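Local coordinates for protein Rna-directed RNA polymerase (Infectious pancreatic necrosis virus, PDB 3ZED) that probably catalyses template-directed synthesis of viral RNA from ribonucleoside triphosphates, and occurs both free and covalently linked to the genome, at residues N389-Q394 and L558-W563; S400-K405 and K516-L521; R63-M68 and T100-K105. All blocks are in the same frame, centred on the assembly; numbering follows the deposited sequence.

Contact 1 of 3, residues N389-Q394 and L558-W563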
loop_
_atom_site.group_PDB
_atom_site.type_symbol
_atom_site.label_atom_id
_atom_site.label_comp_id
_atom_site.label_asym_id
_atom_site.label_seq_id
_atom_site.Cartn_x
_atom_site.Cartn_y
_atom_site.Cartn_z
ATOM N N ASN B 389 -9.609 -4.553 -1.447
ATOM C CA ASN B 389 -10.289 -5.804 -1.099
ATOM C C ASN B 389 -11.594 -5.555 -0.344
ATOM O O ASN B 389 -11.606 -4.878 0.694
ATOM C CB ASN B 389 -9.391 -6.722 -0.233
ATOM C CG ASN B 389 -8.003 -7.000 -0.775
ATOM O OD1 ASN B 389 -7.006 -6.605 -0.190
ATOM N ND2 ASN B 389 -7.899 -7.669 -1.907
ATOM N N ILE B 390 -12.681 -6.152 -0.832
ATOM C CA ILE B 390 -13.994 -6.094 -0.176
ATOM C C ILE B 390 -14.392 -7.519 0.180
ATOM O O ILE B 390 -14.214 -8.431 -0.630
ATOM C CB ILE B 390 -15.085 -5.403 -1.043
ATOM C CG1 ILE B 390 -14.706 -3.956 -1.377
ATOM C CG2 ILE B 390 -16.493 -5.493 -0.415
ATOM C CD1 ILE B 390 -15.411 -3.397 -2.680
ATOM N N TYR B 391 -14.927 -7.704 1.393
ATOM C CA TYR B 391 -15.454 -8.987 1.844
ATOM C C TYR B 391 -16.887 -8.774 2.228
ATOM O O TYR B 391 -17.171 -7.862 3.003
ATOM C CB TYR B 391 -14.635 -9.558 3.014
ATOM C CG TYR B 391 -13.187 -9.770 2.633
ATOM C CD1 TYR B 391 -12.790 -10.907 1.924
ATOM C CD2 TYR B 391 -12.224 -8.798 2.906
ATOM C CE1 TYR B 391 -11.464 -11.087 1.536
ATOM C CE2 TYR B 391 -10.892 -8.978 2.535
ATOM C CZ TYR B 391 -10.520 -10.118 1.842
ATOM O OH TYR B 391 -9.216 -10.286 1.468
ATOM N N ILE B 392 -17.798 -9.578 1.647
ATOM C CA ILE B 392 -19.224 -9.508 1.931
ATOM C C ILE B 392 -19.740 -10.871 2.388
ATOM O O ILE B 392 -19.534 -11.894 1.725
ATOM C CB ILE B 392 -20.047 -8.947 0.728
ATOM C CG1 ILE B 392 -19.816 -7.434 0.559
ATOM C CG2 ILE B 392 -21.564 -9.260 0.853
ATOM C CD1 ILE B 392 -20.243 -6.857 -0.791
ATOM N N LEU B 393 -20.449 -10.855 3.514
ATOM C CA LEU B 393 -21.162 -12.002 4.056
ATOM C C LEU B 393 -22.654 -11.710 3.899
ATOM O O LEU B 393 -23.170 -10.815 4.556
ATOM C CB LEU B 393 -20.780 -12.240 5.534
ATOM C CG LEU B 393 -21.242 -13.549 6.228
ATOM C CD1 LEU B 393 -20.614 -13.667 7.592
ATOM C CD2 LEU B 393 -22.753 -13.589 6.455
ATOM N N GLN B 394 -23.329 -12.431 3.001
ATOM C CA GLN B 394 -24.777 -12.347 2.805
ATOM C C GLN B 394 -25.281 -13.647 2.200
ATOM O O GLN B 394 -24.524 -14.319 1.491
ATOM C CB GLN B 394 -25.212 -11.119 1.978
ATOM C CG GLN B 394 -25.049 -11.199 0.466
ATOM C CD GLN B 394 -25.542 -9.924 -0.159
ATOM O OE1 GLN B 394 -24.783 -8.982 -0.340
ATOM N NE2 GLN B 394 -26.832 -9.844 -0.461
ATOM N N LEU B 558 -11.577 -18.333 3.547
ATOM C CA LEU B 558 -12.004 -16.951 3.478
ATOM C C LEU B 558 -11.160 -16.133 2.525
ATOM O O LEU B 558 -11.668 -15.162 1.956
ATOM C CB LEU B 558 -11.922 -16.309 4.869
ATOM C CG LEU B 558 -12.758 -16.887 5.999
ATOM C CD1 LEU B 558 -12.414 -16.185 7.307
ATOM C CD2 LEU B 558 -14.271 -16.792 5.682
ATOM N N ASP B 559 -9.861 -16.506 2.383
ATOM C CA ASP B 559 -8.833 -15.766 1.659
ATOM C C ASP B 559 -8.834 -14.321 2.195
ATOM O O ASP B 559 -8.772 -13.358 1.438
ATOM C CB ASP B 559 -8.987 -15.854 0.125
ATOM C CG ASP B 559 -7.805 -15.286 -0.657
ATOM O OD1 ASP B 559 -6.673 -15.294 -0.120
ATOM O OD2 ASP B 559 -8.024 -14.773 -1.773
ATOM N N LEU B 560 -8.974 -14.191 3.529
ATOM C CA LEU B 560 -8.999 -12.910 4.212
ATOM C C LEU B 560 -7.591 -12.375 4.221
ATOM O O LEU B 560 -6.765 -12.832 5.005
ATOM C CB LEU B 560 -9.562 -13.081 5.637
ATOM C CG LEU B 560 -9.732 -11.782 6.457
ATOM C CD1 LEU B 560 -10.960 -10.994 5.995
ATOM C CD2 LEU B 560 -9.856 -12.101 7.912
ATOM N N LEU B 561 -7.289 -11.465 3.274
ATOM C CA LEU B 561 -5.945 -10.897 3.096
ATOM C C LEU B 561 -4.904 -12.037 2.926
ATOM O O LEU B 561 -3.780 -11.933 3.406
ATOM C CB LEU B 561 -5.553 -9.915 4.239
ATOM C CG LEU B 561 -6.589 -8.825 4.600
ATOM C CD1 LEU B 561 -6.068 -7.907 5.677
ATOM C CD2 LEU B 561 -6.988 -8.013 3.382
ATOM N N GLY B 562 -5.316 -13.106 2.227
ATOM C CA GLY B 562 -4.481 -14.273 1.948
ATOM C C GLY B 562 -4.513 -15.389 2.969
ATOM O O GLY B 562 -3.746 -16.342 2.848
ATOM N N TRP B 563 -5.390 -15.309 3.965
ATOM C CA TRP B 563 -5.459 -16.331 5.015
ATOM C C TRP B 563 -6.782 -17.102 5.043
ATOM O O TRP B 563 -7.854 -16.532 4.850
ATOM C CB TRP B 563 -5.253 -15.692 6.412
ATOM C CG TRP B 563 -3.997 -14.894 6.532
ATOM C CD1 TRP B 563 -3.867 -13.538 6.387
ATOM C CD2 TRP B 563 -2.672 -15.407 6.731
ATOM N NE1 TRP B 563 -2.546 -13.169 6.516
ATOM C CE2 TRP B 563 -1.784 -14.300 6.707
ATOM C CE3 TRP B 563 -2.145 -16.699 6.949
ATOM C CZ2 TRP B 563 -0.402 -14.445 6.906
ATOM C CZ3 TRP B 563 -0.781 -16.836 7.156
ATOM C CH2 TRP B 563 0.078 -15.722 7.118
HETATM O O HOH W 1 -8.529 -11.349 -0.782
#

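Contact 2 of 3, residues S400-K405 and K516-L521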
loop_
_atom_site.group_PDB
_atom_site.type_symbol
_atom_site.label_atom_id
_atom_site.label_comp_id
_atom_site.label_asym_id
_atom_site.label_seq_id
_atom_site.Cartn_x
_atom_site.Cartn_y
_atom_site.Cartn_z
ATOM N N SER B 400 -15.492 -12.684 -1.725
ATOM C CA SER B 400 -14.275 -11.906 -1.806
ATOM C C SER B 400 -14.342 -11.138 -3.111
ATOM O O SER B 400 -14.428 -11.757 -4.176
ATOM C CB SER B 400 -13.050 -12.808 -1.738
ATOM O OG SER B 400 -11.869 -12.033 -1.827
ATOM N N ILE B 401 -14.425 -9.802 -3.019
ATOM C CA ILE B 401 -14.528 -8.918 -4.175
ATOM C C ILE B 401 -13.282 -8.045 -4.218
ATOM O O ILE B 401 -12.951 -7.393 -3.226
ATOM C CB ILE B 401 -15.852 -8.070 -4.153
ATOM C CG1 ILE B 401 -17.102 -8.966 -4.127
ATOM C CG2 ILE B 401 -15.924 -7.059 -5.317
ATOM C CD1 ILE B 401 -17.899 -8.791 -2.935
ATOM N N ASP B 402 -12.591 -8.038 -5.361
ATOM C CA ASP B 402 -11.412 -7.196 -5.526
ATOM C C ASP B 402 -11.642 -6.206 -6.608
ATOM O O ASP B 402 -12.187 -6.569 -7.658
ATOM C CB ASP B 402 -10.166 -8.019 -5.880
ATOM C CG ASP B 402 -9.600 -8.864 -4.754
ATOM O OD1 ASP B 402 -10.036 -8.685 -3.595
ATOM O OD2 ASP B 402 -8.721 -9.698 -5.031
ATOM N N LEU B 403 -11.152 -4.985 -6.415
ATOM C CA LEU B 403 -11.193 -3.997 -7.485
ATOM C C LEU B 403 -10.329 -4.527 -8.604
ATOM O O LEU B 403 -9.329 -5.207 -8.339
ATOM C CB LEU B 403 -10.710 -2.611 -7.019
ATOM C CG LEU B 403 -11.408 -1.986 -5.797
ATOM C CD1 LEU B 403 -10.890 -0.584 -5.554
ATOM C CD2 LEU B 403 -12.943 -2.028 -5.918
ATOM N N GLU B 404 -10.757 -4.322 -9.847
ATOM C CA GLU B 404 -9.986 -4.837 -10.957
ATOM C C GLU B 404 -8.849 -3.870 -11.210
ATOM O O GLU B 404 -9.106 -2.730 -11.573
ATOM C CB GLU B 404 -10.872 -5.046 -12.198
ATOM C CG GLU B 404 -10.081 -5.452 -13.430
ATOM C CD GLU B 404 -10.850 -5.603 -14.729
ATOM O OE1 GLU B 404 -11.891 -4.929 -14.903
ATOM O OE2 GLU B 404 -10.380 -6.376 -15.593
ATOM N N LYS B 405 -7.598 -4.328 -10.978
ATOM C CA LYS B 405 -6.367 -3.547 -11.162
ATOM C C LYS B 405 -6.572 -2.210 -10.482
ATOM O O LYS B 405 -6.459 -1.175 -11.136
ATOM C CB LYS B 405 -6.038 -3.388 -12.673
ATOM C CG LYS B 405 -5.686 -4.707 -13.343
ATOM C CD LYS B 405 -5.700 -4.616 -14.855
ATOM C CE LYS B 405 -5.496 -5.974 -15.473
ATOM N NZ LYS B 405 -6.780 -6.706 -15.665
ATOM N N LYS B 516 -14.223 -7.427 -9.511
ATOM C CA LYS B 516 -14.660 -8.785 -9.815
ATOM C C LYS B 516 -14.754 -9.609 -8.566
ATOM O O LYS B 516 -14.050 -9.370 -7.581
ATOM C CB LYS B 516 -13.847 -9.508 -10.906
ATOM C CG LYS B 516 -12.335 -9.422 -10.866
ATOM C CD LYS B 516 -11.766 -10.113 -12.118
ATOM C CE LYS B 516 -10.363 -9.673 -12.470
ATOM N NZ LYS B 516 -9.345 -10.694 -12.101
ATOM N N ILE B 517 -15.688 -10.558 -8.595
ATOM C CA ILE B 517 -15.906 -11.514 -7.526
ATOM C C ILE B 517 -14.814 -12.545 -7.709
ATOM O O ILE B 517 -14.782 -13.246 -8.726
ATOM C CB ILE B 517 -17.356 -12.095 -7.532
ATOM C CG1 ILE B 517 -18.387 -11.070 -7.023
ATOM C CG2 ILE B 517 -17.424 -13.341 -6.647
ATOM C CD1 ILE B 517 -18.733 -9.941 -7.896
ATOM N N GLU B 518 -13.888 -12.583 -6.752
ATOM C CA GLU B 518 -12.715 -13.450 -6.770
ATOM C C GLU B 518 -12.954 -14.784 -6.094
ATOM O O GLU B 518 -12.263 -15.766 -6.410
ATOM C CB GLU B 518 -11.525 -12.742 -6.091
ATOM C CG GLU B 518 -11.003 -11.546 -6.881
ATOM C CD GLU B 518 -10.364 -11.811 -8.237
ATOM O OE1 GLU B 518 -10.241 -12.992 -8.641
ATOM O OE2 GLU B 518 -9.955 -10.824 -8.888
ATOM N N ARG B 519 -13.915 -14.829 -5.161
ATOM C CA ARG B 519 -14.219 -16.037 -4.405
ATOM C C ARG B 519 -15.636 -16.015 -3.908
ATOM O O ARG B 519 -16.133 -14.983 -3.470
ATOM C CB ARG B 519 -13.252 -16.159 -3.212
ATOM C CG ARG B 519 -13.255 -17.516 -2.540
ATOM C CD ARG B 519 -11.972 -17.746 -1.779
ATOM N NE ARG B 519 -10.797 -17.746 -2.648
ATOM C CZ ARG B 519 -9.721 -18.476 -2.419
ATOM N NH1 ARG B 519 -9.668 -19.268 -1.368
ATOM N NH2 ARG B 519 -8.685 -18.417 -3.245
ATOM N N GLU B 520 -16.270 -17.171 -3.957
ATOM C CA GLU B 520 -17.605 -17.407 -3.462
ATOM C C GLU B 520 -17.534 -18.671 -2.616
ATOM O O GLU B 520 -17.190 -19.750 -3.112
ATOM C CB GLU B 520 -18.608 -17.521 -4.618
ATOM C CG GLU B 520 -20.033 -17.786 -4.158
ATOM C CD GLU B 520 -21.033 -18.109 -5.248
ATOM O OE1 GLU B 520 -20.663 -18.828 -6.205
ATOM O OE2 GLU B 520 -22.206 -17.690 -5.112
ATOM N N LEU B 521 -17.786 -18.516 -1.326
ATOM C CA LEU B 521 -17.745 -19.624 -0.376
ATOM C C LEU B 521 -19.185 -19.886 0.050
ATOM O O LEU B 521 -19.711 -19.211 0.934
ATOM C CB LEU B 521 -16.807 -19.258 0.808
ATOM C CG LEU B 521 -16.463 -20.328 1.807
ATOM C CD1 LEU B 521 -15.843 -21.524 1.117
ATOM C CD2 LEU B 521 -15.486 -19.789 2.851
#

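Contact 3 of 3, residues R63-M68 and T100-K105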
loop_
_atom_site.group_PDB
_atom_site.type_symbol
_atom_site.label_atom_id
_atom_site.label_comp_id
_atom_site.label_asym_id
_atom_site.label_seq_id
_atom_site.Cartn_x
_atom_site.Cartn_y
_atom_site.Cartn_z
ATOM N N ARG B 63 10.476 15.777 -21.142
ATOM C CA ARG B 63 10.937 16.933 -20.393
ATOM C C ARG B 63 12.341 16.643 -19.863
ATOM O O ARG B 63 12.685 15.482 -19.620
ATOM C CB ARG B 63 9.957 17.293 -19.278
ATOM C CG ARG B 63 8.567 17.647 -19.788
ATOM C CD ARG B 63 7.476 17.088 -18.894
ATOM N NE ARG B 63 7.590 15.639 -18.729
ATOM C CZ ARG B 63 6.785 14.899 -17.974
ATOM N NH1 ARG B 63 5.788 15.460 -17.300
ATOM N NH2 ARG B 63 6.979 13.592 -17.878
ATOM N N ALA B 64 13.161 17.690 -19.731
ATOM C CA ALA B 64 14.554 17.573 -19.306
ATOM C C ALA B 64 14.771 18.084 -17.870
ATOM O O ALA B 64 14.017 18.923 -17.384
ATOM C CB ALA B 64 15.451 18.331 -20.280
ATOM N N ILE B 65 15.814 17.582 -17.210
ATOM C CA ILE B 65 16.170 17.965 -15.842
ATOM C C ILE B 65 17.454 18.789 -15.911
ATOM O O ILE B 65 18.370 18.354 -16.610
ATOM C CB ILE B 65 16.338 16.691 -14.954
ATOM C CG1 ILE B 65 15.002 15.956 -14.778
ATOM C CG2 ILE B 65 16.998 17.007 -13.596
ATOM C CD1 ILE B 65 15.103 14.485 -14.362
ATOM N N PRO B 66 17.596 19.930 -15.184
ATOM C CA PRO B 66 18.873 20.674 -15.242
ATOM C C PRO B 66 20.042 19.822 -14.728
ATOM O O PRO B 66 19.845 18.944 -13.876
ATOM C CB PRO B 66 18.618 21.902 -14.355
ATOM C CG PRO B 66 17.136 22.015 -14.260
ATOM C CD PRO B 66 16.639 20.602 -14.282
ATOM N N THR B 67 21.252 20.067 -15.272
ATOM C CA THR B 67 22.451 19.302 -14.920
ATOM C C THR B 67 22.803 19.503 -13.427
ATOM O O THR B 67 22.581 20.587 -12.880
ATOM C CB THR B 67 23.594 19.613 -15.891
ATOM O OG1 THR B 67 23.842 21.018 -15.943
ATOM C CG2 THR B 67 23.288 19.125 -17.287
ATOM N N MET B 68 23.238 18.408 -12.755
ATOM C CA MET B 68 23.568 18.409 -11.331
ATOM C C MET B 68 24.738 19.317 -11.023
ATOM O O MET B 68 25.724 19.348 -11.762
ATOM C CB MET B 68 23.866 16.994 -10.790
ATOM C CG MET B 68 22.687 16.072 -10.789
ATOM S SD MET B 68 21.231 16.722 -9.935
ATOM C CE MET B 68 19.975 15.793 -10.726
ATOM N N THR B 100 22.679 23.797 -18.426
ATOM C CA THR B 100 22.369 22.775 -19.424
ATOM C C THR B 100 21.410 21.773 -18.781
ATOM O O THR B 100 21.228 21.795 -17.563
ATOM C CB THR B 100 23.656 22.129 -19.945
ATOM O OG1 THR B 100 24.404 21.628 -18.839
ATOM C CG2 THR B 100 24.518 23.106 -20.744
ATOM N N ALA B 101 20.775 20.922 -19.585
ATOM C CA ALA B 101 19.819 19.947 -19.074
ATOM C C ALA B 101 20.068 18.554 -19.645
ATOM O O ALA B 101 20.872 18.393 -20.574
ATOM C CB ALA B 101 18.403 20.397 -19.396
ATOM N N PHE B 102 19.378 17.547 -19.085
ATOM C CA PHE B 102 19.489 16.176 -19.555
ATOM C C PHE B 102 18.141 15.460 -19.527
ATOM O O PHE B 102 17.326 15.698 -18.627
ATOM C CB PHE B 102 20.536 15.391 -18.735
ATOM C CG PHE B 102 20.139 15.027 -17.317
ATOM C CD1 PHE B 102 20.396 15.895 -16.262
ATOM C CD2 PHE B 102 19.535 13.798 -17.034
ATOM C CE1 PHE B 102 20.027 15.555 -14.956
ATOM C CE2 PHE B 102 19.169 13.459 -15.721
ATOM C CZ PHE B 102 19.415 14.337 -14.694
ATOM N N TYR B 103 17.939 14.543 -20.488
ATOM C CA TYR B 103 16.752 13.688 -20.517
ATOM C C TYR B 103 17.033 12.457 -19.675
ATOM O O TYR B 103 18.009 11.754 -19.943
ATOM C CB TYR B 103 16.346 13.311 -21.944
ATOM C CG TYR B 103 15.834 14.497 -22.718
ATOM C CD1 TYR B 103 14.557 15.002 -22.494
ATOM C CD2 TYR B 103 16.629 15.129 -23.668
ATOM C CE1 TYR B 103 14.088 16.113 -23.188
ATOM C CE2 TYR B 103 16.164 16.234 -24.381
ATOM C CZ TYR B 103 14.891 16.722 -24.136
ATOM O OH TYR B 103 14.416 17.803 -24.832
ATOM N N PRO B 104 16.237 12.202 -18.614
ATOM C CA PRO B 104 16.502 11.020 -17.777
ATOM C C PRO B 104 16.208 9.708 -18.521
ATOM O O PRO B 104 15.378 9.662 -19.447
ATOM C CB PRO B 104 15.577 11.232 -16.588
ATOM C CG PRO B 104 14.427 12.021 -17.145
ATOM C CD PRO B 104 15.042 12.940 -18.144
ATOM N N LYS B 105 16.949 8.654 -18.148
ATOM C CA LYS B 105 16.861 7.332 -18.762
ATOM C C LYS B 105 16.861 6.273 -17.679
ATOM O O LYS B 105 17.731 6.287 -16.798
ATOM C CB LYS B 105 18.022 7.109 -19.758
ATOM C CG LYS B 105 17.912 7.941 -21.031
ATOM C CD LYS B 105 19.220 8.023 -21.779
ATOM C CE LYS B 105 19.161 9.057 -22.868
ATOM N NZ LYS B 105 20.407 9.059 -23.670
#

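Contact 1 of 3, residues N389-Q394 and L558-W563
The phenolic oxygen of Tyr-391 is gripped from the tip of a beta-hairpin: the N-H of Leu-561 points at OH almost straight, with N and OH 2.9 Å apart and an N-H...O angle of 169°. A water sits 2.6 Å from the same Tyr-391 OH and donates a hydrogen bond to Asp-559 O, tying the phenol to a second point on the hairpin. The tip is a type I' turn from Leu-560 to Trp-563, closed by backbone bonds in both directions between these two residues, with a G1 bulge where Asp-559 and Leu-560 both face Trp-563. Strands 389-394 and 558-560 share no sheet bonds, and their axes come no closer than 9.2 Å; the polar junction is one side chain, Tyr-391, reaching the hairpin backbone. A hairpin that follows the palm strands in sequence and rests against them is consistent with motif E of viral polymerases.

Leu-560 sends CD1 over the centre of one face of the Tyr-391 ring, 4.0 Å from the centroid; its CG lies opposite the backbone N (chi1 -176°), a rotation that helps carry CD1 there. Trp-398 also meets the tyrosine ring, the planes about 20° apart, and its NE1 bonds to Leu-558 O, another link to the palm sheet. Asn-389 closes an Ala-Asp-Asn sequence that fits birnavirus motif C. It directs ND2 to Asp-402, while its OD1 lies 3.8 Å from Leu-561 CD2, the methyl that also reaches within 3.7 Å of Tyr-391 OH.

Contact 2 of 3, residues S400-K405 and K516-L521
Strands 400-403 and 516-521 run antiparallel, their axes approaching to 4.6 Å at an angle of 148°, with a classic beta bulge where Glu-518 and Arg-519 both face Ser-400. The bulge is plain from the bonding: Ser-400 O accepts two N-H groups, Glu-518 N at 2.8 Å, nearly along the C=O axis, and Arg-519 N, which uses a lone pair in the carbonyl plane but stands farther off. Ser-400 N returns a bond to Arg-519 O. Beyond the bulge the regular pattern resumes, Asp-402 and Lys-516 exchanging two backbone bonds, of which Lys-516 N to Asp-402 O is 2.9 Å long.

Ile-401 and Ile-517 form the non-hydrogen-bonded pair between these points. Their side chains lie alongside each other and point the same way, CG1 of Ile-401 meeting CG1 of Ile-517 at 3.8 Å. Ser-400 and Arg-519 share the other face of the sheet, where the two CB atoms touch at 3.7 Å; the arginine then leads away to a salt bridge with Glu-579. Glu-518 crosses Asp-402 at about a right angle, its CG 3.5 Å from Asp-402 OD2. Bent at chi2 (-66°), the glutamate chain brings OE2 to Lys-516 NZ at 3.3 Å, a salt bridge whose hydrogen bond is weak; Asp-402 OD2 lies 4.2 Å from the same Glu-518 OE2. Asp-402, on a strand that fits motif A, takes the Asn-389 amide on OD1; motif C preceding motif A is the permuted palm order of birnavirus polymerases.

The four-stranded antiparallel sheet, consistent with the palm sheet bearing both motifs, has 515-521 at its edge. Strand 389-394 flanks 397-403 on its other side, Phe-504 of helix 502-505 packs against both isoleucines, and Lys-405 runs on to helix 164-179.

Contact 3 of 3, residues R63-M68 and T100-K105
Ile-65 rides over one face of the Phe-102 ring: CB stands 4.1 Å from the ring centroid, offset toward the rim, and the CG2 branch comes down to 3.6 Å from Phe-102 CE1. Phe-102 reaches this place because chi1 is 72°, which sets its CG between the backbone N and the carbonyl carbon and swings the ring beneath the isoleucine. Met-68 CE and Thr-67 CA approach at the ring's edge. The other branch of Ile-65 ends in CD1, which meets Pro-104 CG at 3.8 Å, the two side chains crossing at about a right angle.

Short strand 101-102 is here the edge of a three-stranded antiparallel sheet whose middle strand is 65-72, with 92-98 beyond it. Ile-65 and Phe-102 are its hydrogen-bonded pair, and the bond from Ile-65 N to Phe-102 O (2.8 Å) is nearly straight at 175°. Thr-67 N adds a bond to Thr-100 O.

Ala-64 CB touches Ala-101 CB at 3.7 Å and sits over a face of the Tyr-103 ring. Thr-67 and Thr-100 join hydroxyls, OG1 to OG1, at 3.0 Å. Ile-65 also touches Pro-250, part of the predicted GTP site, and the side chain of Met-68 lies about 4 Å from that of the same proline.

How the contacts relate
Contact 3 comes first in the chain and closes before the others open. Farther on, contact 2 lies wholly within the span between the two segments of contact 1. Their centres are only 9 Å apart, and strands 389-394 and 397-403 are neighbours in one antiparallel sheet, probably hydrogen-bonded from Ile-390 N to Ile-401 O at 2.7 Å. Contact 2 completes this sheet, which appears to carry motifs A and C, at its edge; contact 1 docks a hairpin from a separate sheet onto it. Contact 3 lies about 47 Å from contact 1 and 43 Å from contact 2, centre to centre, across the chain's middle, in a different sheet beside the predicted GTP site.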